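Local structure of glucose-6-phosphate isomerase (Chlamydia trachomatis D/UW-3/CX, 6OTU) at residues Glu41-Lys46 / Glu61-Arg66; Arg66-Leu71 / Pro307-Asn312; Leu224-Tyr229 / Glu238-Val243; Asp251-Ser254 / Glu258-His261. The protein catalyses the reversible isomerisation of glucose-6-phosphate to fructose-6-phosphate. All coordinates share one frame; numbering follows the deposited sequence.

In the fold
Along the chain contact 1 closes before contact 2 opens, and contacts 3 and 4 fall between the two segments of contact 2. Contacts 1 and 2, centres 12 Å apart, share Arg-66: contact 1 joins the lead-in of helix 65-77 to helix 41-46, contact 2 the helix itself to the loop before helix 313-327. Contacts 3 and 4, centres 13 Å apart, use the neighbouring strands 240-245 and 258-262 at one edge of the five-stranded parallel sheet. The two pairs lie on opposite sides of the chain's centre, their centres 47 to 55 Å apart. Contacts 1 and 3 both touch the second subunit. All lie away from the active site, bearing on the fold rather than directly on catalysis.

Contact 1 of 4, residues Glu41-Lys46 / Glu61-Arg66; sequences EERIQK and ERVDDR
The carbonyl oxygen of Val-63 is gripped by both terminal nitrogens of Arg-43: NH2 stands 2.8 Å from Val-63 O, and NH1 is 2.9 Å from the same Val-63 O. This is an end-on fork closing on a single atom, so neither bond is straight; the N-H...O angles are 140° for NH1 and 147° for NH2. The oxygen lies almost exactly in the guanidinium plane, and both nitrogens sit in the carbonyl plane. Arg-43 reaches it from the short helix 41-46 with an extended chain, CG anti to the backbone N (chi1 179°), carrying the charge straight across. The target is the non-helical lead into helix 65-77, where Arg-62 centres an inverse gamma turn and Asp-64 is the N-cap, its OD1 accepting from the backbone N of Cys-67. Arg-43 NH2 also comes within 2.8 Å of Glu-61 O at the guanidinium edge, while NE bonds to Ala-59 O, which fixes the rotation of the group. The lead-in also packs against helix 313-327, with the Val-63 side chain against Leu-320 and Trp-323, and Glu-61 OE1 takes a hydrogen bond from Asn-324.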
loop_
_atom_site.group_PDB
_atom_site.type_symbol
_atom_site.label_atom_id
_atom_site.label_comp_id
_atom_site.label_asym_id
_atom_site.label_seq_id
_atom_site.Cartn_x
_atom_site.Cartn_y
_atom_site.Cartn_z
ATOM N N GLU A 41 -20.481 -2.550 28.434
ATOM C CA GLU A 41 -21.454 -3.235 27.596
ATOM C C GLU A 41 -22.449 -2.244 27.001
ATOM O O GLU A 41 -22.768 -2.318 25.806
ATOM C CB GLU A 41 -22.184 -4.322 28.390
ATOM C CG GLU A 41 -22.645 -5.463 27.491
ATOM C CD GLU A 41 -23.904 -6.140 27.966
ATOM O OE1 GLU A 41 -23.958 -6.545 29.155
ATOM O OE2 GLU A 41 -24.841 -6.257 27.136
ATOM N N GLU A 42 -22.935 -1.298 27.815
ATOM C CA GLU A 42 -23.786 -0.226 27.303
ATOM C C GLU A 42 -23.138 0.483 26.118
ATOM O O GLU A 42 -23.769 0.659 25.071
ATOM C CB GLU A 42 -24.105 0.776 28.412
ATOM N N ARG A 43 -21.873 0.900 26.255
ATOM C CA ARG A 43 -21.260 1.645 25.158
ATOM C C ARG A 43 -21.039 0.763 23.931
ATOM O O ARG A 43 -21.175 1.233 22.796
ATOM C CB ARG A 43 -19.941 2.263 25.603
ATOM C CG ARG A 43 -19.250 3.030 24.499
ATOM C CD ARG A 43 -17.910 3.550 24.941
ATOM N NE ARG A 43 -17.189 4.110 23.813
ATOM C CZ ARG A 43 -17.390 5.333 23.330
ATOM N NH1 ARG A 43 -18.306 6.124 23.884
ATOM N NH2 ARG A 43 -16.673 5.772 22.294
ATOM N N ILE A 44 -20.724 -0.516 24.138
ATOM C CA ILE A 44 -20.518 -1.419 23.014
ATOM C C ILE A 44 -21.828 -1.673 22.280
ATOM O O ILE A 44 -21.851 -1.751 21.048
ATOM C CB ILE A 44 -19.858 -2.719 23.502
ATOM C CG1 ILE A 44 -18.402 -2.436 23.866
ATOM C CG2 ILE A 44 -19.961 -3.818 22.446
ATOM C CD1 ILE A 44 -17.667 -3.641 24.398
ATOM N N GLN A 45 -22.942 -1.784 23.015
ATOM C CA GLN A 45 -24.242 -1.915 22.365
ATOM C C GLN A 45 -24.657 -0.610 21.688
ATOM O O GLN A 45 -25.025 -0.609 20.508
ATOM C CB GLN A 45 -25.300 -2.360 23.374
ATOM C CG GLN A 45 -25.076 -3.760 23.939
ATOM C CD GLN A 45 -25.375 -4.872 22.938
ATOM O OE1 GLN A 45 -26.359 -4.811 22.194
ATOM N NE2 GLN A 45 -24.522 -5.894 22.918
ATOM N N LYS A 46 -24.584 0.515 22.411
ATOM C CA LYS A 46 -25.088 1.784 21.878
ATOM C C LYS A 46 -24.357 2.193 20.597
ATOM O O LYS A 46 -24.992 2.504 19.583
ATOM C CB LYS A 46 -24.975 2.889 22.936
ATOM N N GLU A 61 -13.973 4.415 18.847
ATOM C CA GLU A 61 -13.706 5.783 18.409
ATOM C C GLU A 61 -13.876 6.724 19.594
ATOM O O GLU A 61 -14.650 6.452 20.513
ATOM C CB GLU A 61 -14.657 6.221 17.290
ATOM C CG GLU A 61 -14.651 5.355 16.040
ATOM C CD GLU A 61 -13.595 5.764 15.052
ATOM O OE1 GLU A 61 -12.844 6.727 15.334
ATOM O OE2 GLU A 61 -13.497 5.105 13.994
ATOM N N ARG A 62 -13.138 7.835 19.571
ATOM C CA ARG A 62 -13.164 8.812 20.666
ATOM C C ARG A 62 -14.371 9.740 20.507
ATOM O O ARG A 62 -14.255 10.945 20.268
ATOM C CB ARG A 62 -11.861 9.599 20.712
ATOM C CG ARG A 62 -10.633 8.744 20.966
ATOM C CD ARG A 62 -9.415 9.590 21.330
ATOM N NE ARG A 62 -9.468 10.092 22.698
ATOM C CZ ARG A 62 -8.522 10.846 23.248
ATOM N NH1 ARG A 62 -7.465 11.190 22.526
ATOM N NH2 ARG A 62 -8.633 11.262 24.508
ATOM N N VAL A 63 -15.557 9.152 20.650
ATOM C CA VAL A 63 -16.816 9.880 20.516
ATOM C C VAL A 63 -17.748 9.466 21.649
ATOM O O VAL A 63 -17.731 8.314 22.098
ATOM C CB VAL A 63 -17.469 9.640 19.135
ATOM C CG1 VAL A 63 -16.632 10.280 18.029
ATOM C CG2 VAL A 63 -17.658 8.149 18.866
ATOM N N ASP A 64 -18.536 10.422 22.135
ATOM C CA ASP A 64 -19.594 10.189 23.109
ATOM C C ASP A 64 -20.889 10.778 22.553
ATOM O O ASP A 64 -20.917 11.314 21.437
ATOM C CB ASP A 64 -19.236 10.782 24.484
ATOM C CG ASP A 64 -18.866 12.272 24.413
ATOM O OD1 ASP A 64 -19.192 12.926 23.403
ATOM O OD2 ASP A 64 -18.267 12.801 25.378
ATOM N N ASP A 65 -21.969 10.686 23.347
ATOM C CA ASP A 65 -23.294 11.045 22.845
ATOM C C ASP A 65 -23.376 12.520 22.446
ATOM O O ASP A 65 -24.014 12.865 21.442
ATOM C CB ASP A 65 -24.346 10.691 23.905
ATOM C CG ASP A 65 -24.540 9.183 24.038
ATOM O OD1 ASP A 65 -23.935 8.433 23.228
ATOM O OD2 ASP A 65 -25.288 8.741 24.926
ATOM N N ARG A 66 -22.738 13.401 23.225
ATOM C CA ARG A 66 -22.689 14.825 22.896
ATOM C C ARG A 66 -22.090 15.044 21.513
ATOM O O ARG A 66 -22.648 15.768 20.678
ATOM C CB ARG A 66 -21.868 15.558 23.963
ATOM C CG ARG A 66 -21.801 17.067 23.823
ATOM C CD ARG A 66 -21.250 17.753 25.087
ATOM N NE ARG A 66 -19.840 17.441 25.329
ATOM C CZ ARG A 66 -18.887 18.356 25.471
ATOM N NH1 ARG A 66 -19.195 19.646 25.389
ATOM N NH2 ARG A 66 -17.630 17.984 25.697
#

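Contact 2 of 4, residues Arg66-Leu71 / Pro307-Asn312; sequences RCLEAL and PKMREN
This is a buried apolar contact in which one methionine from the loop between helices 287-303 and 313-327 is laid against a face of helix 65-77. The loop makes a brief 3-10 turn at Met-309 and Arg-310, and its last residue, Asn-312, is the N-cap of helix 313-327: OD1 receives the backbone N of Leu-315, while ND2 reaches back to the carbonyls of Ala-304 and Thr-306. Leu-68 and Leu-71, three residues apart on the helix, present their side chains to the loop, and Met-309 answers with its whole thioether end. CG of Met-309 stands anti to the backbone N (chi1 177°) and the next bond is also extended, which drives the sulphur toward the helix; the chain then turns at chi3 (77°) and swings the methyl toward Leu-68. There Met-309 CE rests nearest the backbone, 3.5 Å from Leu-68 O. The Leu-68 and Met-309 side chains cross at about a right angle, CE of Met-309 meeting CD2 of Leu-68 at 3.9 Å. The backbone of Met-309 is held as well, because its N donates to OE1 of Gln-72, one residue beyond Leu-71. Leu-316 and Met-319 of helix 313-327 also touch the Met-309 side chain, and Leu-23 of helix 18-26 packs on Leu-71. Across the contact, Met-309 SD lies 3.7 Å from Leu-71 CB.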
loop_
_atom_site.group_PDB
_atom_site.type_symbol
_atom_site.label_atom_id
_atom_site.label_comp_id
_atom_site.label_asym_id
_atom_site.label_seq_id
_atom_site.Cartn_x
_atom_site.Cartn_y
_atom_site.Cartn_z
ATOM N N ARG A 66 -22.738 13.401 23.225
ATOM C CA ARG A 66 -22.689 14.825 22.896
ATOM C C ARG A 66 -22.090 15.044 21.513
ATOM O O ARG A 66 -22.648 15.768 20.678
ATOM C CB ARG A 66 -21.868 15.558 23.963
ATOM C CG ARG A 66 -21.801 17.067 23.823
ATOM C CD ARG A 66 -21.250 17.753 25.087
ATOM N NE ARG A 66 -19.840 17.441 25.329
ATOM C CZ ARG A 66 -18.887 18.356 25.471
ATOM N NH1 ARG A 66 -19.195 19.646 25.389
ATOM N NH2 ARG A 66 -17.630 17.984 25.697
ATOM N N CYS A 67 -20.950 14.406 21.259
ATOM C CA CYS A 67 -20.253 14.516 19.983
ATOM C C CYS A 67 -21.101 13.992 18.817
ATOM O O CYS A 67 -21.177 14.622 17.751
ATOM C CB CYS A 67 -18.938 13.744 20.097
ATOM S SG CYS A 67 -18.104 13.461 18.576
ATOM N N LEU A 68 -21.743 12.837 19.003
ATOM C CA LEU A 68 -22.573 12.248 17.959
ATOM C C LEU A 68 -23.846 13.053 17.703
ATOM O O LEU A 68 -24.370 13.023 16.584
ATOM C CB LEU A 68 -22.927 10.800 18.325
ATOM C CG LEU A 68 -21.726 9.843 18.410
ATOM C CD1 LEU A 68 -22.096 8.601 19.204
ATOM C CD2 LEU A 68 -21.198 9.467 17.026
ATOM N N GLU A 69 -24.375 13.763 18.707
ATOM C CA GLU A 69 -25.532 14.607 18.428
ATOM C C GLU A 69 -25.131 15.778 17.544
ATOM O O GLU A 69 -25.842 16.122 16.593
ATOM C CB GLU A 69 -26.181 15.098 19.723
ATOM N N ALA A 70 -23.974 16.370 17.815
ATOM C CA ALA A 70 -23.509 17.502 17.024
ATOM C C ALA A 70 -23.083 17.073 15.618
ATOM O O ALA A 70 -23.393 17.761 14.636
ATOM C CB ALA A 70 -22.363 18.201 17.759
ATOM N N LEU A 71 -22.352 15.958 15.492
ATOM C CA LEU A 71 -22.080 15.423 14.154
ATOM C C LEU A 71 -23.378 15.224 13.377
ATOM O O LEU A 71 -23.458 15.560 12.191
ATOM C CB LEU A 71 -21.308 14.104 14.242
ATOM C CG LEU A 71 -19.820 14.186 14.609
ATOM C CD1 LEU A 71 -19.234 12.803 14.894
ATOM C CD2 LEU A 71 -19.023 14.907 13.520
ATOM N N PRO A 307 -31.815 9.289 6.805
ATOM C CA PRO A 307 -31.447 10.626 7.301
ATOM C C PRO A 307 -30.723 10.638 8.637
ATOM O O PRO A 307 -29.907 11.542 8.848
ATOM C CB PRO A 307 -32.795 11.351 7.396
ATOM C CG PRO A 307 -33.775 10.476 6.660
ATOM C CD PRO A 307 -33.270 9.088 6.735
ATOM N N LYS A 308 -31.000 9.705 9.551
ATOM C CA LYS A 308 -30.292 9.672 10.831
ATOM C C LYS A 308 -28.888 9.106 10.626
ATOM O O LYS A 308 -28.734 7.954 10.195
ATOM C CB LYS A 308 -31.061 8.855 11.874
ATOM N N MET A 309 -27.871 9.930 10.922
ATOM C CA MET A 309 -26.471 9.511 10.818
ATOM C C MET A 309 -26.229 8.173 11.515
ATOM O O MET A 309 -25.590 7.272 10.954
ATOM C CB MET A 309 -25.559 10.588 11.411
ATOM C CG MET A 309 -24.087 10.216 11.423
ATOM S SD MET A 309 -23.086 11.358 12.414
ATOM C CE MET A 309 -23.451 10.817 14.093
ATOM N N ARG A 310 -26.754 8.014 12.733
ATOM C CA ARG A 310 -26.518 6.790 13.486
ATOM C C ARG A 310 -27.163 5.569 12.836
ATOM O O ARG A 310 -26.768 4.438 13.147
ATOM C CB ARG A 310 -26.995 6.955 14.935
ATOM C CG ARG A 310 -25.936 7.632 15.852
ATOM C CD ARG A 310 -26.345 7.706 17.335
ATOM N NE ARG A 310 -26.045 6.481 18.086
ATOM C CZ ARG A 310 -26.892 5.461 18.225
ATOM N NH1 ARG A 310 -28.097 5.509 17.665
ATOM N NH2 ARG A 310 -26.543 4.387 18.921
ATOM N N GLU A 311 -28.121 5.754 11.925
ATOM C CA GLU A 311 -28.740 4.625 11.236
ATOM C C GLU A 311 -28.267 4.460 9.786
ATOM O O GLU A 311 -28.930 3.759 9.018
ATOM C CB GLU A 311 -30.258 4.757 11.272
ATOM C CG GLU A 311 -30.837 4.694 12.662
ATOM C CD GLU A 311 -32.306 5.089 12.697
ATOM O OE1 GLU A 311 -32.923 5.249 11.611
ATOM O OE2 GLU A 311 -32.842 5.238 13.819
ATOM N N ASN A 312 -27.118 5.045 9.413
ATOM C CA ASN A 312 -26.683 5.166 8.016
ATOM C C ASN A 312 -25.184 4.853 7.943
ATOM O O ASN A 312 -24.360 5.632 8.432
ATOM C CB ASN A 312 -26.997 6.579 7.491
ATOM C CG ASN A 312 -26.635 6.787 6.009
ATOM O OD1 ASN A 312 -25.627 6.268 5.524
ATOM N ND2 ASN A 312 -27.430 7.611 5.308
#

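Contact 3 of 4, residues Leu224-Tyr229 / Glu238-Val243; sequences LFRQAY and EHFVAV
Arg-226 lays its guanidinium flat over one face of the Phe-240 ring, the planes 19° apart and Arg-226 CZ 4.4 Å from the ring centroid, a cation-pi stack. A bend at chi2 folds the arginine chain over the ring, with Arg-226 NH2 coming 3.7 Å from Phe-240 CB. Tyr-229, one helical turn on, meets Phe-240 in an offset edge-to-face pair: the edge of Phe-240 turns toward the tyrosine face, planes 66° apart, and Tyr-229 CD1 is 3.7 Å from Phe-240 CE1. His-239 completes the aromatic cluster, with Tyr-229 CE2 standing 3.3 Å from His-239 CG over one face of the imidazole; those two rings are inclined at 38°. Phe-225 adds its CB at the rim of Phe-240. The setting is the beta-alpha-beta unit of strand 204-209, helix 216-231 and strand 240-245, the helix running nearly antiparallel to the latter strand. Polar ends are met outside the cluster: Arg-226 NH2 pairs with Glu-222 and with the carbonyl of Arg-255, and His-239 ND1 bonds to Thr-204 O. No hydrogen bond joins the two segments, so cohesion rests on dispersion and on the arginine's charge over the pi face, which Glu-222 probably balances in part.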
loop_
_atom_site.group_PDB
_atom_site.type_symbol
_atom_site.label_atom_id
_atom_site.label_comp_id
_atom_site.label_asym_id
_atom_site.label_seq_id
_atom_site.Cartn_x
_atom_site.Cartn_y
_atom_site.Cartn_z
ATOM N N LEU A 224 1.269 -2.773 -28.057
ATOM C CA LEU A 224 2.187 -3.866 -27.735
ATOM C C LEU A 224 1.522 -5.227 -27.895
ATOM O O LEU A 224 2.153 -6.188 -28.343
ATOM C CB LEU A 224 2.716 -3.717 -26.308
ATOM C CG LEU A 224 4.086 -3.069 -26.124
ATOM C CD1 LEU A 224 4.445 -3.094 -24.659
ATOM C CD2 LEU A 224 5.150 -3.770 -26.949
ATOM N N PHE A 225 0.255 -5.341 -27.509
ATOM C CA PHE A 225 -0.408 -6.637 -27.618
ATOM C C PHE A 225 -0.809 -6.934 -29.056
ATOM O O PHE A 225 -0.694 -8.082 -29.504
ATOM C CB PHE A 225 -1.617 -6.679 -26.688
ATOM C CG PHE A 225 -1.294 -7.197 -25.308
ATOM C CD1 PHE A 225 -0.530 -6.441 -24.426
ATOM C CD2 PHE A 225 -1.742 -8.446 -24.895
ATOM C CE1 PHE A 225 -0.220 -6.922 -23.144
ATOM C CE2 PHE A 225 -1.429 -8.932 -23.619
ATOM C CZ PHE A 225 -0.666 -8.161 -22.745
ATOM N N ARG A 226 -1.259 -5.904 -29.795
ATOM C CA ARG A 226 -1.596 -6.088 -31.203
ATOM C C ARG A 226 -0.410 -6.635 -31.975
ATOM O O ARG A 226 -0.576 -7.519 -32.818
ATOM C CB ARG A 226 -2.072 -4.774 -31.838
ATOM C CG ARG A 226 -3.380 -4.229 -31.276
ATOM C CD ARG A 226 -4.381 -3.828 -32.351
ATOM N NE ARG A 226 -5.661 -3.446 -31.744
ATOM C CZ ARG A 226 -6.856 -3.842 -32.181
ATOM N NH1 ARG A 226 -6.956 -4.637 -33.248
ATOM N NH2 ARG A 226 -7.956 -3.437 -31.549
ATOM N N GLN A 227 0.795 -6.127 -31.689
ATOM C CA GLN A 227 1.995 -6.605 -32.370
ATOM C C GLN A 227 2.296 -8.050 -32.012
ATOM O O GLN A 227 2.731 -8.826 -32.870
ATOM C CB GLN A 227 3.190 -5.714 -32.036
ATOM C CG GLN A 227 2.919 -4.242 -32.262
ATOM C CD GLN A 227 4.022 -3.531 -33.000
ATOM O OE1 GLN A 227 4.715 -2.679 -32.438
ATOM N NE2 GLN A 227 4.188 -3.866 -34.275
ATOM N N ALA A 228 2.066 -8.432 -30.750
ATOM C CA ALA A 228 2.341 -9.804 -30.341
ATOM C C ALA A 228 1.428 -10.786 -31.071
ATOM O O ALA A 228 1.890 -11.841 -31.524
ATOM C CB ALA A 228 2.215 -9.940 -28.817
ATOM N N TYR A 229 0.135 -10.452 -31.215
ATOM C CA TYR A 229 -0.766 -11.285 -32.014
ATOM C C TYR A 229 -0.289 -11.385 -33.456
ATOM O O TYR A 229 -0.216 -12.481 -34.029
ATOM C CB TYR A 229 -2.187 -10.732 -31.975
ATOM C CG TYR A 229 -2.977 -11.234 -30.795
ATOM C CD1 TYR A 229 -2.927 -10.570 -29.579
ATOM C CD2 TYR A 229 -3.751 -12.385 -30.888
ATOM C CE1 TYR A 229 -3.636 -11.019 -28.491
ATOM C CE2 TYR A 229 -4.472 -12.849 -29.795
ATOM C CZ TYR A 229 -4.406 -12.155 -28.605
ATOM O OH TYR A 229 -5.094 -12.593 -27.510
ATOM N N GLU A 238 -10.277 -10.310 -33.770
ATOM C CA GLU A 238 -11.106 -11.334 -33.137
ATOM C C GLU A 238 -10.862 -11.450 -31.629
ATOM O O GLU A 238 -11.690 -12.037 -30.921
ATOM C CB GLU A 238 -10.868 -12.690 -33.814
ATOM N N HIS A 239 -9.762 -10.892 -31.114
ATOM C CA HIS A 239 -9.371 -11.065 -29.717
ATOM C C HIS A 239 -9.472 -9.800 -28.862
ATOM O O HIS A 239 -9.247 -9.883 -27.643
ATOM C CB HIS A 239 -7.939 -11.608 -29.635
ATOM C CG HIS A 239 -7.780 -12.978 -30.212
ATOM N ND1 HIS A 239 -7.839 -14.119 -29.444
ATOM C CD2 HIS A 239 -7.564 -13.390 -31.485
ATOM C CE1 HIS A 239 -7.663 -15.177 -30.217
ATOM N NE2 HIS A 239 -7.493 -14.762 -31.459
ATOM N N PHE A 240 -9.803 -8.642 -29.444
ATOM C CA PHE A 240 -9.778 -7.371 -28.720
ATOM C C PHE A 240 -11.186 -6.823 -28.527
ATOM O O PHE A 240 -11.957 -6.710 -29.488
ATOM C CB PHE A 240 -8.896 -6.353 -29.438
ATOM C CG PHE A 240 -7.439 -6.675 -29.344
ATOM C CD1 PHE A 240 -6.894 -7.701 -30.106
ATOM C CD2 PHE A 240 -6.621 -5.989 -28.465
ATOM C CE1 PHE A 240 -5.556 -8.024 -29.999
ATOM C CE2 PHE A 240 -5.262 -6.302 -28.366
ATOM C CZ PHE A 240 -4.738 -7.319 -29.127
ATOM N N VAL A 241 -11.507 -6.498 -27.277
ATOM C CA VAL A 241 -12.775 -5.902 -26.879
ATOM C C VAL A 241 -12.470 -4.526 -26.305
ATOM O O VAL A 241 -11.464 -4.350 -25.606
ATOM C CB VAL A 241 -13.509 -6.793 -25.848
ATOM C CG1 VAL A 241 -14.515 -5.990 -25.017
ATOM C CG2 VAL A 241 -14.196 -7.962 -26.553
ATOM N N ALA A 242 -13.311 -3.542 -26.622
ATOM C CA ALA A 242 -13.149 -2.211 -26.055
ATOM C C ALA A 242 -14.266 -1.893 -25.063
ATOM O O ALA A 242 -15.414 -2.333 -25.209
ATOM C CB ALA A 242 -13.090 -1.138 -27.144
ATOM N N VAL A 243 -13.890 -1.147 -24.028
ATOM C CA VAL A 243 -14.807 -0.564 -23.060
ATOM C C VAL A 243 -14.418 0.903 -22.981
ATOM O O VAL A 243 -13.310 1.226 -22.548
ATOM C CB VAL A 243 -14.717 -1.242 -21.684
ATOM C CG1 VAL A 243 -15.694 -0.620 -20.691
ATOM C CG2 VAL A 243 -14.983 -2.733 -21.816
#

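Contact 4 of 4, residues Asp251-Ser254 / Glu258-His261; sequences DDKS and EVFH
Asp-251 and His-261 meet through a His-carboxylate hydrogen bond, His-261 NE2 donating to Asp-251 OD1 over 2.8 Å. The oxygen lies in the imidazole plane, but the histidine arrives from above the carboxylate plane, the two flat groups standing 80° apart. Asp-251 carries CG anti to its own N (chi1 -174°), which brings OD1 to the histidine and also within 3.3 Å of Val-259 CG1; its OD2 takes the backbone N of Gly-247. Lys-253 curls instead of stretching out: bends at chi2, chi3 and chi4 lay its chain obliquely across Val-259, CD 4.0 Å from Val-259 CG2, and beside Glu-258, where NZ forms a salt bridge of 3.2 Å with OE1. Glu-258 starts away from the loop but bends at chi2 (54°), turning OE1 back to accept from the N of Val-259 at 2.9 Å through its anti lone pair. All this folds the 251-254 loop onto strand 258-262, the edge strand of the parallel sheet, with Val-259 as the buried apolar piece between two polar links. Arg-137 of helix 122-148 also pairs with Glu-258 OE1, so that oxygen faces two cations and a backbone N-H, an environment that would probably favour the ionised carboxylate.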
loop_
_atom_site.group_PDB
_atom_site.type_symbol
_atom_site.label_atom_id
_atom_site.label_comp_id
_atom_site.label_asym_id
_atom_site.label_seq_id
_atom_site.Cartn_x
_atom_site.Cartn_y
_atom_site.Cartn_z
ATOM N N ASP A 251 -14.580 4.020 -29.639
ATOM C CA ASP A 251 -15.906 3.451 -29.832
ATOM C C ASP A 251 -16.054 3.026 -31.291
ATOM O O ASP A 251 -16.721 3.699 -32.085
ATOM C CB ASP A 251 -16.950 4.487 -29.405
ATOM C CG ASP A 251 -18.357 3.954 -29.417
ATOM O OD1 ASP A 251 -18.540 2.720 -29.444
ATOM O OD2 ASP A 251 -19.288 4.792 -29.397
ATOM N N ASP A 252 -15.436 1.896 -31.646
ATOM C CA ASP A 252 -15.105 1.587 -33.040
ATOM C C ASP A 252 -15.280 0.086 -33.267
ATOM O O ASP A 252 -14.369 -0.699 -32.982
ATOM C CB ASP A 252 -13.674 2.039 -33.324
ATOM C CG ASP A 252 -13.324 2.025 -34.791
ATOM O OD1 ASP A 252 -14.120 1.519 -35.620
ATOM O OD2 ASP A 252 -12.230 2.535 -35.108
ATOM N N LYS A 253 -16.440 -0.313 -33.792
ATOM C CA LYS A 253 -16.719 -1.743 -33.938
ATOM C C LYS A 253 -15.946 -2.388 -35.089
ATOM O O LYS A 253 -15.927 -3.620 -35.192
ATOM C CB LYS A 253 -18.216 -1.976 -34.124
ATOM C CG LYS A 253 -18.984 -2.034 -32.819
ATOM C CD LYS A 253 -18.843 -3.404 -32.151
ATOM C CE LYS A 253 -20.078 -4.254 -32.397
ATOM N NZ LYS A 253 -21.304 -3.510 -31.978
ATOM N N SER A 254 -15.308 -1.593 -35.943
ATOM C CA SER A 254 -14.439 -2.120 -36.985
ATOM C C SER A 254 -13.039 -2.431 -36.475
ATOM O O SER A 254 -12.263 -3.083 -37.182
ATOM C CB SER A 254 -14.356 -1.132 -38.158
ATOM O OG SER A 254 -13.260 -0.240 -37.997
ATOM N N GLU A 258 -15.934 -6.540 -30.000
ATOM C CA GLU A 258 -17.120 -5.964 -29.387
ATOM C C GLU A 258 -16.693 -4.687 -28.686
ATOM O O GLU A 258 -15.511 -4.491 -28.375
ATOM C CB GLU A 258 -17.796 -6.941 -28.407
ATOM C CG GLU A 258 -19.152 -6.493 -27.827
ATOM C CD GLU A 258 -20.178 -6.109 -28.884
ATOM O OE1 GLU A 258 -20.090 -4.993 -29.429
ATOM O OE2 GLU A 258 -21.087 -6.915 -29.166
ATOM N N VAL A 259 -17.666 -3.809 -28.457
ATOM C CA VAL A 259 -17.426 -2.526 -27.812
ATOM C C VAL A 259 -18.529 -2.307 -26.786
ATOM O O VAL A 259 -19.715 -2.344 -27.134
ATOM C CB VAL A 259 -17.395 -1.360 -28.818
ATOM C CG1 VAL A 259 -17.348 -0.015 -28.073
ATOM C CG2 VAL A 259 -16.219 -1.516 -29.808
ATOM N N PHE A 260 -18.144 -2.082 -25.526
ATOM C CA PHE A 260 -19.075 -1.746 -24.453
ATOM C C PHE A 260 -18.866 -0.293 -24.035
ATOM O O PHE A 260 -17.797 0.285 -24.230
ATOM C CB PHE A 260 -18.908 -2.694 -23.247
ATOM C CG PHE A 260 -19.222 -4.139 -23.559
ATOM C CD1 PHE A 260 -20.520 -4.622 -23.449
ATOM C CD2 PHE A 260 -18.214 -5.013 -23.984
ATOM C CE1 PHE A 260 -20.812 -5.963 -23.741
ATOM C CE2 PHE A 260 -18.489 -6.345 -24.286
ATOM C CZ PHE A 260 -19.796 -6.824 -24.168
ATOM N N HIS A 261 -19.900 0.300 -23.453
ATOM C CA HIS A 261 -19.906 1.725 -23.160
ATOM C C HIS A 261 -20.104 2.000 -21.675
ATOM O O HIS A 261 -20.864 1.304 -20.991
ATOM C CB HIS A 261 -21.022 2.447 -23.929
ATOM C CG HIS A 261 -20.987 2.224 -25.403
ATOM N ND1 HIS A 261 -22.078 1.764 -26.107
ATOM C CD2 HIS A 261 -20.000 2.402 -26.311
ATOM C CE1 HIS A 261 -21.764 1.666 -27.386
ATOM N NE2 HIS A 261 -20.508 2.045 -27.536
#